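Local coordinates for protein putative hydrolase (Burkholderia cenocepacia, PDB 4X00) that probably acts as a hydrolase of the alpha/beta hydrolase fold, perhaps cleaving aryl esters, at residues P144-H150 and D230-K234; V153-M157 and G168-F172. All blocks are in the same frame, centred on the assembly; numbering follows the deposited sequence.

Contact 1: P144-H150 and D230-K234. With EDO (1,2-ethanediol), chain G.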
ATOM      1  N   PRO A 144      -6.467   8.539 -16.123  1.00 21.34           N
ATOM      2  CA  PRO A 144      -7.348   9.631 -15.698  1.00 21.35           C
ATOM      3  C   PRO A 144      -8.748   9.199 -15.283  1.00 21.30           C
ATOM      4  O   PRO A 144      -9.351   9.859 -14.437  1.00 21.31           O
ATOM      5  CB  PRO A 144      -7.405  10.532 -16.942  1.00 22.44           C
ATOM      6  CG  PRO A 144      -6.099  10.277 -17.628  1.00 24.05           C
ATOM      7  CD  PRO A 144      -5.832   8.812 -17.421  1.00 22.73           C
ATOM      8  N   ASP A 145      -9.249   8.095 -15.821  1.00 20.88           N
ATOM      9  CA  ASP A 145     -10.584   7.658 -15.453  1.00 21.74           C
ATOM     10  C   ASP A 145     -10.600   7.050 -14.057  1.00 19.07           C
ATOM     11  O   ASP A 145     -11.666   6.800 -13.517  1.00 19.09           O
ATOM     12  CB  ASP A 145     -11.167   6.683 -16.504  1.00 26.26           C
ATOM     13  CG  ASP A 145     -10.434   5.336 -16.579  1.00 32.05           C
ATOM     14  OD1 ASP A 145      -9.247   5.233 -16.239  1.00 33.01           O
ATOM     15  OD2 ASP A 145     -11.065   4.356 -17.030  1.00 36.68           O
ATOM     16  N   GLN A 146      -9.426   6.851 -13.462  1.00 16.63           N
ATOM     17  CA  GLN A 146      -9.341   6.193 -12.149  1.00 15.58           C
ATOM     18  C   GLN A 146      -8.592   7.000 -11.096  1.00 14.18           C
ATOM     19  O   GLN A 146      -8.574   6.601  -9.938  1.00 13.49           O
ATOM     20  CB  GLN A 146      -8.677   4.816 -12.289  1.00 14.98           C
ATOM     21  CG  GLN A 146      -9.499   3.822 -13.081  1.00 14.76           C
ATOM     22  CD  GLN A 146      -8.696   2.590 -13.501  1.00 15.22           C
ATOM     23  OE1 GLN A 146      -8.142   1.897 -12.669  1.00 15.94           O
ATOM     24  NE2 GLN A 146      -8.615   2.342 -14.810  1.00 15.50           N
ATOM     25  N   ILE A 147      -7.983   8.126 -11.486  1.00 13.90           N
ATOM     26  CA  ILE A 147      -7.159   8.931 -10.589  1.00 13.14           C
ATOM     27  C   ILE A 147      -7.695  10.375 -10.561  1.00 12.44           C
ATOM     28  O   ILE A 147      -8.016  10.942 -11.595  1.00 13.67           O
ATOM     29  CB  ILE A 147      -5.683   8.899 -11.039  1.00 14.62           C
ATOM     30  CG1 ILE A 147      -5.162   7.440 -11.054  1.00 15.27           C
ATOM     31  CG2 ILE A 147      -4.842   9.830 -10.166  1.00 15.11           C
ATOM     32  CD1 ILE A 147      -5.123   6.765  -9.670  1.00 15.15           C
ATOM     33  N   VAL A 148      -7.873  10.932  -9.371  1.00 10.94           N
ATOM     34  CA  VAL A 148      -8.428  12.288  -9.264  1.00 10.89           C
ATOM     35  C   VAL A 148      -7.431  13.307  -9.786  1.00 11.40           C
ATOM     36  O   VAL A 148      -6.240  13.233  -9.481  1.00 12.43           O
ATOM     37  CB  VAL A 148      -8.811  12.621  -7.804  1.00 11.57           C
ATOM     38  CG1 VAL A 148      -9.395  14.033  -7.699  1.00 12.16           C
ATOM     39  CG2 VAL A 148      -9.819  11.562  -7.254  1.00 11.58           C
ATOM     40  N   ALA A 149      -7.917  14.281 -10.546  1.00 11.52           N
ATOM     41  CA  ALA A 149      -7.038  15.319 -11.075  1.00 11.54           C
ATOM     42  C   ALA A 149      -6.596  16.298  -9.989  1.00 11.32           C
ATOM     43  O   ALA A 149      -7.440  16.867  -9.277  1.00 12.88           O
ATOM     44  CB  ALA A 149      -7.745  16.076 -12.183  1.00 12.53           C
ATOM     45  N   HIS A 150      -5.280  16.503  -9.866  1.00 11.33           N
ATOM     46  CA  HIS A 150      -4.732  17.523  -8.993  1.00 11.39           C
ATOM     47  C   HIS A 150      -3.479  18.062  -9.640  1.00 11.23           C
ATOM     48  O   HIS A 150      -2.370  17.800  -9.178  1.00 11.37           O
ATOM     49  CB  HIS A 150      -4.377  16.972  -7.612  1.00 11.04           C
ATOM     50  CG  HIS A 150      -5.572  16.582  -6.802  1.00 11.90           C
ATOM     51  ND1 HIS A 150      -6.466  17.505  -6.297  1.00 12.83           N
ATOM     52  CD2 HIS A 150      -6.023  15.368  -6.411  1.00 13.00           C
ATOM     53  CE1 HIS A 150      -7.420  16.869  -5.631  1.00 12.73           C
ATOM     54  NE2 HIS A 150      -7.160  15.577  -5.665  1.00 13.19           N
ATOM     55  N   ASP A 230     -12.499   9.354  -1.294  1.00  9.98           N
ATOM     56  CA  ASP A 230     -11.079   9.354  -1.639  1.00  9.61           C
ATOM     57  C   ASP A 230     -10.788  10.461  -2.666  1.00  9.60           C
ATOM     58  O   ASP A 230     -11.362  10.512  -3.740  1.00 10.94           O
ATOM     59  CB  ASP A 230     -10.733   7.954  -2.167  1.00  9.01           C
ATOM     60  CG  ASP A 230      -9.243   7.741  -2.420  1.00  8.75           C
ATOM     61  OD1 ASP A 230      -8.526   8.732  -2.680  1.00  9.24           O
ATOM     62  OD2 ASP A 230      -8.775   6.577  -2.364  1.00  8.72           O
ATOM     63  N   ALA A 231      -9.905  11.373  -2.286  1.00  9.29           N
ATOM     64  CA  ALA A 231      -9.560  12.545  -3.100  1.00  9.95           C
ATOM     65  C   ALA A 231      -8.369  12.301  -4.012  1.00 10.16           C
ATOM     66  O   ALA A 231      -7.957  13.219  -4.713  1.00 11.88           O
ATOM     67  CB  ALA A 231      -9.298  13.753  -2.194  1.00 11.34           C
ATOM     68  N   LEU A 232      -7.846  11.071  -4.026  1.00  9.33           N
ATOM     69  CA  LEU A 232      -6.666  10.781  -4.831  1.00  9.27           C
ATOM     70  C   LEU A 232      -6.942   9.685  -5.829  1.00  9.54           C
ATOM     71  O   LEU A 232      -6.584   9.817  -7.004  1.00 10.49           O
ATOM     72  CB  LEU A 232      -5.474  10.416  -3.946  1.00  8.59           C
ATOM     73  CG  LEU A 232      -4.902  11.613  -3.184  1.00  8.94           C
ATOM     74  CD1 LEU A 232      -3.960  11.140  -2.102  1.00  9.74           C
ATOM     75  CD2 LEU A 232      -4.167  12.606  -4.122  1.00 10.27           C
ATOM     76  N   VAL A 233      -7.574   8.607  -5.378  1.00  9.38           N
ATOM     77  CA  VAL A 233      -7.953   7.521  -6.279  1.00  9.96           C
ATOM     78  C   VAL A 233      -9.468   7.572  -6.424  1.00 10.55           C
ATOM     79  O   VAL A 233     -10.161   7.681  -5.409  1.00 11.40           O
ATOM     80  CB  VAL A 233      -7.489   6.144  -5.735  1.00 10.75           C
ATOM     81  CG1 VAL A 233      -8.058   5.006  -6.587  1.00 11.92           C
ATOM     82  CG2 VAL A 233      -5.945   6.066  -5.706  1.00 10.70           C
ATOM     83  N   LYS A 234      -9.977   7.538  -7.659  1.00 10.71           N
ATOM     84  CA  LYS A 234     -11.427   7.535  -7.888  1.00 10.87           C
ATOM     85  C   LYS A 234     -11.983   6.163  -7.483  1.00 11.08           C
ATOM     86  O   LYS A 234     -11.723   5.158  -8.145  1.00 12.08           O
ATOM     87  CB  LYS A 234     -11.784   7.842  -9.354  1.00 12.05           C
ATOM     88  CG  LYS A 234     -11.385   9.254  -9.826  1.00 13.66           C
ATOM     89  CD  LYS A 234     -11.637   9.408 -11.310  1.00 15.18           C
ATOM     90  CE  LYS A 234     -11.371  10.828 -11.770  1.00 16.08           C
ATOM     91  NZ  LYS A 234     -11.519  10.907 -13.242  1.00 18.42           N
TER
HETATM   92  C1  EDO G 303     -14.175  10.070  -6.321  1.00 24.68           C
HETATM   93  O1  EDO G 303     -14.302   9.120  -7.376  1.00 21.22           O
HETATM   94  C2  EDO G 303     -14.269   9.394  -4.961  1.00 19.85           C
HETATM   95  O2  EDO G 303     -13.166   8.530  -4.739  1.00 14.88           O
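The imidazole of His-150 meets the carbonyl oxygen of Ala-231 at its edge: NE2 donates to Ala-231 O over 2.7 Å, the acceptor lying only 4° out of the ring plane and the donor nearly in line with the C=O bond. Leu-232 CD2 comes up obliquely to the same ring, while the ring of Tyr-154, from outside the two segments, stands about 85° to it. With CG anti to the carbonyl carbon (chi1 -69°), the imidazole reaches across to residues 230-234. Beside it the loops are joined by a single beta bridge between Ile-147 and Val-233, with Val-148 N bonded to Leu-232 O at 2.9 Å and Lys-234 N to Gln-146 O at 2.8 Å. Val-148 covers the peptide next to this bridge, its CB 3.3 Å from Ala-231 O. Lys-234, fully extended beyond CG, lies along 145-147 and brings NZ to Pro-144 O at 2.7 Å, in the carbonyl plane. The carboxylate of Asp-230 folds back on its own loop in an Asx turn through Leu-232 N, 2.8 Å from OD1, extended to an Asx motif by Val-233 N, which meets OD1 from above the carboxylate plane. Its OD2 is bonded to His-259 ND1, consistent with the acid of a Ser-His-Asp triad completed by Ser-112. An ethanediol molecule, probably from crystallisation, donates to Asp-230 O. Two backbone N-H groups thus hold OD1, which would limit rotation of the carboxylate and probably helps keep OD2 turned to His-259, while bonds from His-150, Val-148 and Lys-234 tie that loop to residues 144-150.

Contact 2: V153-M157 and G168-F172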
ATOM      1  N   VAL A 153      -0.843  20.091  -7.372  1.00 10.27           N
ATOM      2  CA  VAL A 153      -0.198  19.333  -6.305  1.00 10.06           C
ATOM      3  C   VAL A 153       0.755  18.293  -6.893  1.00  9.31           C
ATOM      4  O   VAL A 153       1.890  18.121  -6.407  1.00  9.65           O
ATOM      5  CB  VAL A 153      -1.249  18.627  -5.397  1.00 11.25           C
ATOM      6  CG1 VAL A 153      -0.572  17.662  -4.433  1.00 12.36           C
ATOM      7  CG2 VAL A 153      -2.062  19.685  -4.638  1.00 13.06           C
ATOM      8  N   TYR A 154       0.301  17.594  -7.938  1.00  9.93           N
ATOM      9  CA  TYR A 154       1.132  16.552  -8.504  1.00 11.19           C
ATOM     10  C   TYR A 154       2.410  17.151  -9.119  1.00 11.64           C
ATOM     11  O   TYR A 154       3.487  16.553  -9.002  1.00 13.06           O
ATOM     12  CB  TYR A 154       0.323  15.740  -9.526  1.00 12.07           C
ATOM     13  CG  TYR A 154      -0.883  14.941  -8.955  1.00 13.55           C
ATOM     14  CD1 TYR A 154      -1.036  14.659  -7.594  1.00 14.85           C
ATOM     15  CD2 TYR A 154      -1.886  14.554  -9.798  1.00 14.32           C
ATOM     16  CE1 TYR A 154      -2.145  13.933  -7.141  1.00 15.88           C
ATOM     17  CE2 TYR A 154      -2.978  13.866  -9.348  1.00 15.84           C
ATOM     18  CZ  TYR A 154      -3.109  13.563  -8.035  1.00 16.53           C
ATOM     19  OH  TYR A 154      -4.221  12.841  -7.583  1.00 18.24           O
ATOM     20  N   ARG A 155       2.306  18.349  -9.702  1.00 10.98           N
ATOM     21  CA  ARG A 155       3.482  19.049 -10.212  1.00 11.71           C
ATOM     22  C   ARG A 155       4.361  19.534  -9.056  1.00 10.34           C
ATOM     23  O   ARG A 155       5.611  19.360  -9.080  1.00 11.45           O
ATOM     24  CB  ARG A 155       3.053  20.213 -11.097  1.00 13.27           C
ATOM     25  CG  ARG A 155       4.187  21.135 -11.496  1.00 15.99           C
ATOM     26  CD  ARG A 155       3.640  22.512 -11.846  1.00 19.06           C
ATOM     27  NE  ARG A 155       3.024  23.130 -10.670  1.00 21.93           N
ATOM     28  CZ  ARG A 155       2.039  24.022 -10.735  1.00 23.99           C
ATOM     29  NH1 ARG A 155       1.551  24.378 -11.916  1.00 25.61           N
ATOM     30  NH2 ARG A 155       1.535  24.539  -9.620  1.00 24.30           N
ATOM     31  N   ASP A 156       3.752  20.179  -8.063  1.00 10.40           N
ATOM     32  CA  ASP A 156       4.567  20.763  -7.003  1.00  9.95           C
ATOM     33  C   ASP A 156       5.316  19.701  -6.196  1.00  9.30           C
ATOM     34  O   ASP A 156       6.446  19.931  -5.777  1.00  9.28           O
ATOM     35  CB  ASP A 156       3.725  21.585  -6.023  1.00 10.89           C
ATOM     36  CG  ASP A 156       3.207  22.876  -6.612  1.00 13.39           C
ATOM     37  OD1 ASP A 156       3.633  23.269  -7.716  1.00 13.97           O
ATOM     38  OD2 ASP A 156       2.378  23.519  -5.917  1.00 15.15           O
ATOM     39  N   MET A 157       4.681  18.551  -5.930  1.00 10.02           N
ATOM     40  CA  MET A 157       5.306  17.626  -4.990  0.57 10.26           C
ATOM     41  C   MET A 157       6.540  16.951  -5.610  1.00 11.19           C
ATOM     42  O   MET A 157       7.291  16.323  -4.880  1.00 11.62           O
ATOM     43  CB  MET A 157       4.307  16.581  -4.451  0.57 10.12           C
ATOM     44  CG  MET A 157       3.874  15.539  -5.428  0.57 10.19           C
ATOM     45  SD  MET A 157       2.682  14.425  -4.633  0.57 11.55           S
ATOM     46  CE  MET A 157       2.254  13.371  -6.025  0.57 12.52           C
ATOM     47  N   GLY A 168       4.071  20.896  -1.772  1.00  8.18           N
ATOM     48  CA  GLY A 168       3.343  19.897  -2.550  1.00  8.75           C
ATOM     49  C   GLY A 168       3.122  18.604  -1.761  1.00  8.20           C
ATOM     50  O   GLY A 168       2.035  18.019  -1.782  1.00  8.68           O
ATOM     51  N   GLU A 169       4.160  18.129  -1.064  1.00  7.37           N
ATOM     52  CA  GLU A 169       4.001  16.938  -0.244  1.00  6.85           C
ATOM     53  C   GLU A 169       2.974  17.170   0.851  1.00  7.21           C
ATOM     54  O   GLU A 169       2.202  16.248   1.156  1.00  8.31           O
ATOM     55  CB  GLU A 169       5.331  16.491   0.375  1.00  7.79           C
ATOM     56  CG  GLU A 169       6.346  16.017  -0.636  1.00  8.46           C
ATOM     57  CD  GLU A 169       7.546  15.363  -0.021  1.00 10.49           C
ATOM     58  OE1 GLU A 169       7.682  15.304   1.217  1.00 11.82           O
ATOM     59  OE2 GLU A 169       8.446  14.972  -0.820  1.00 11.64           O
ATOM     60  N   ARG A 170       2.974  18.357   1.464  1.00  7.17           N
ATOM     61  CA  ARG A 170       2.026  18.626   2.535  1.00  8.23           C
ATOM     62  C   ARG A 170       0.604  18.624   1.984  1.00  8.21           C
ATOM     63  O   ARG A 170      -0.322  18.059   2.615  1.00  8.80           O
ATOM     64  CB  ARG A 170       2.361  19.974   3.205  1.00  8.17           C
ATOM     65  CG  ARG A 170       1.544  20.229   4.457  1.00  8.87           C
ATOM     66  CD  ARG A 170       2.059  21.473   5.242  1.00 10.39           C
ATOM     67  NE  ARG A 170       1.833  22.695   4.472  1.00 11.43           N
ATOM     68  CZ  ARG A 170       2.764  23.408   3.822  1.00 10.98           C
ATOM     69  NH1 ARG A 170       2.391  24.467   3.125  1.00 12.39           N
ATOM     70  NH2 ARG A 170       4.062  23.062   3.825  1.00 11.02           N
ATOM     71  N   ALA A 171       0.405  19.200   0.802  1.00  8.10           N
ATOM     72  CA  ALA A 171      -0.918  19.193   0.175  1.00  8.61           C
ATOM     73  C   ALA A 171      -1.351  17.763  -0.198  1.00  8.01           C
ATOM     74  O   ALA A 171      -2.520  17.378  -0.029  1.00  8.64           O
ATOM     75  CB  ALA A 171      -0.918  20.105  -1.066  1.00  9.59           C
ATOM     76  N   PHE A 172      -0.416  16.965  -0.703  1.00  7.89           N
ATOM     77  CA  PHE A 172      -0.728  15.576  -1.021  1.00  8.44           C
ATOM     78  C   PHE A 172      -1.162  14.826   0.242  1.00  8.58           C
ATOM     79  O   PHE A 172      -2.109  14.032   0.215  1.00  8.70           O
ATOM     80  CB  PHE A 172       0.499  14.910  -1.647  1.00  8.80           C
ATOM     81  CG  PHE A 172       0.274  13.479  -1.994  1.00  9.08           C
ATOM     82  CD1 PHE A 172      -0.270  13.161  -3.221  1.00 10.35           C
ATOM     83  CD2 PHE A 172       0.632  12.457  -1.122  1.00  9.82           C
ATOM     84  CE1 PHE A 172      -0.494  11.821  -3.573  1.00 11.06           C
ATOM     85  CE2 PHE A 172       0.430  11.105  -1.485  1.00 10.69           C
ATOM     86  CZ  PHE A 172      -0.141  10.807  -2.712  1.00 10.95           C
TER
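Val-153 and Met-157 meet Gly-168, Ala-171 and Phe-172 in a contact between the segments of helices 151-156 and 162-174, within the helical region inserted after strand 132-136 of the alpha/beta hydrolase fold, the place where such enzymes carry their cap. Close backbone approach comes first. The CA atoms of Met-157 and Gly-168 lie 3.9 Å apart, and Asp-156 CB sits at the same distance from Gly-168 CA; Gly-168 has no side chain to stand between the two backbones. Met-157 CB also rests 3.6 Å from Gly-168 C.

The aromatic contacts gather round Phe-172, whose CG is anti to the backbone N (chi1 179°), which carries the ring toward Met-157 and Tyr-154. Tyr-154 and Phe-172 approach edge to edge, CE1 to CD1 at 4.4 Å. Leu-44 also packs on Phe-172, which lies near the putative catalytic residues. A Met-aromatic contact joins them in one of the two modelled conformers of Met-157, so it may be intermittent. In that conformer CG is set between the backbone N and the carbonyl carbon (chi1 71°) and the chain is extended beyond, which carries the sulfur obliquely to the Phe-172 ring, 39° off the ring normal, with SD 3.5 Å from CD1.

No hydrogen bond crosses between the segments. Within 153-157, Arg-155 holds the carboxylate of Asp-156 side-on, NE and NH2 both donating to OD1 in a salt bridge from the same face of the carboxylate.

Aliphatic packing completes the contact. The two methyls of Val-153 divide the work: CG1 fits over the helix backbone near Gly-168 O and Phe-172 N, with Phe-172 CB slightly farther off, whereas CG2 meets Ala-171 CB at 3.8 Å.

Contact 2 is nested along the chain inside the loop closed by contact 1: residues 144-150 lead into helix 151-156, helix 162-174 follows, and the chain returns through strand 222-227 to residues 230-234. The two centres are 14 Å apart on the same side of the chain's centre, and they touch through Tyr-154, whose OH makes a probable hydrogen bond of 2.8 Å with Val-148 O, and through Leu-232, whose CD2 packs 3.8 Å from Phe-172 CE1. Contact 1 thus joins the approach to the helical region with the 230-234 loop, while contact 2 packs two helices of that region together, so the predominantly helical excursion is joined to the loop of Asp-230, the acid of a probable Ser-His-Asp triad.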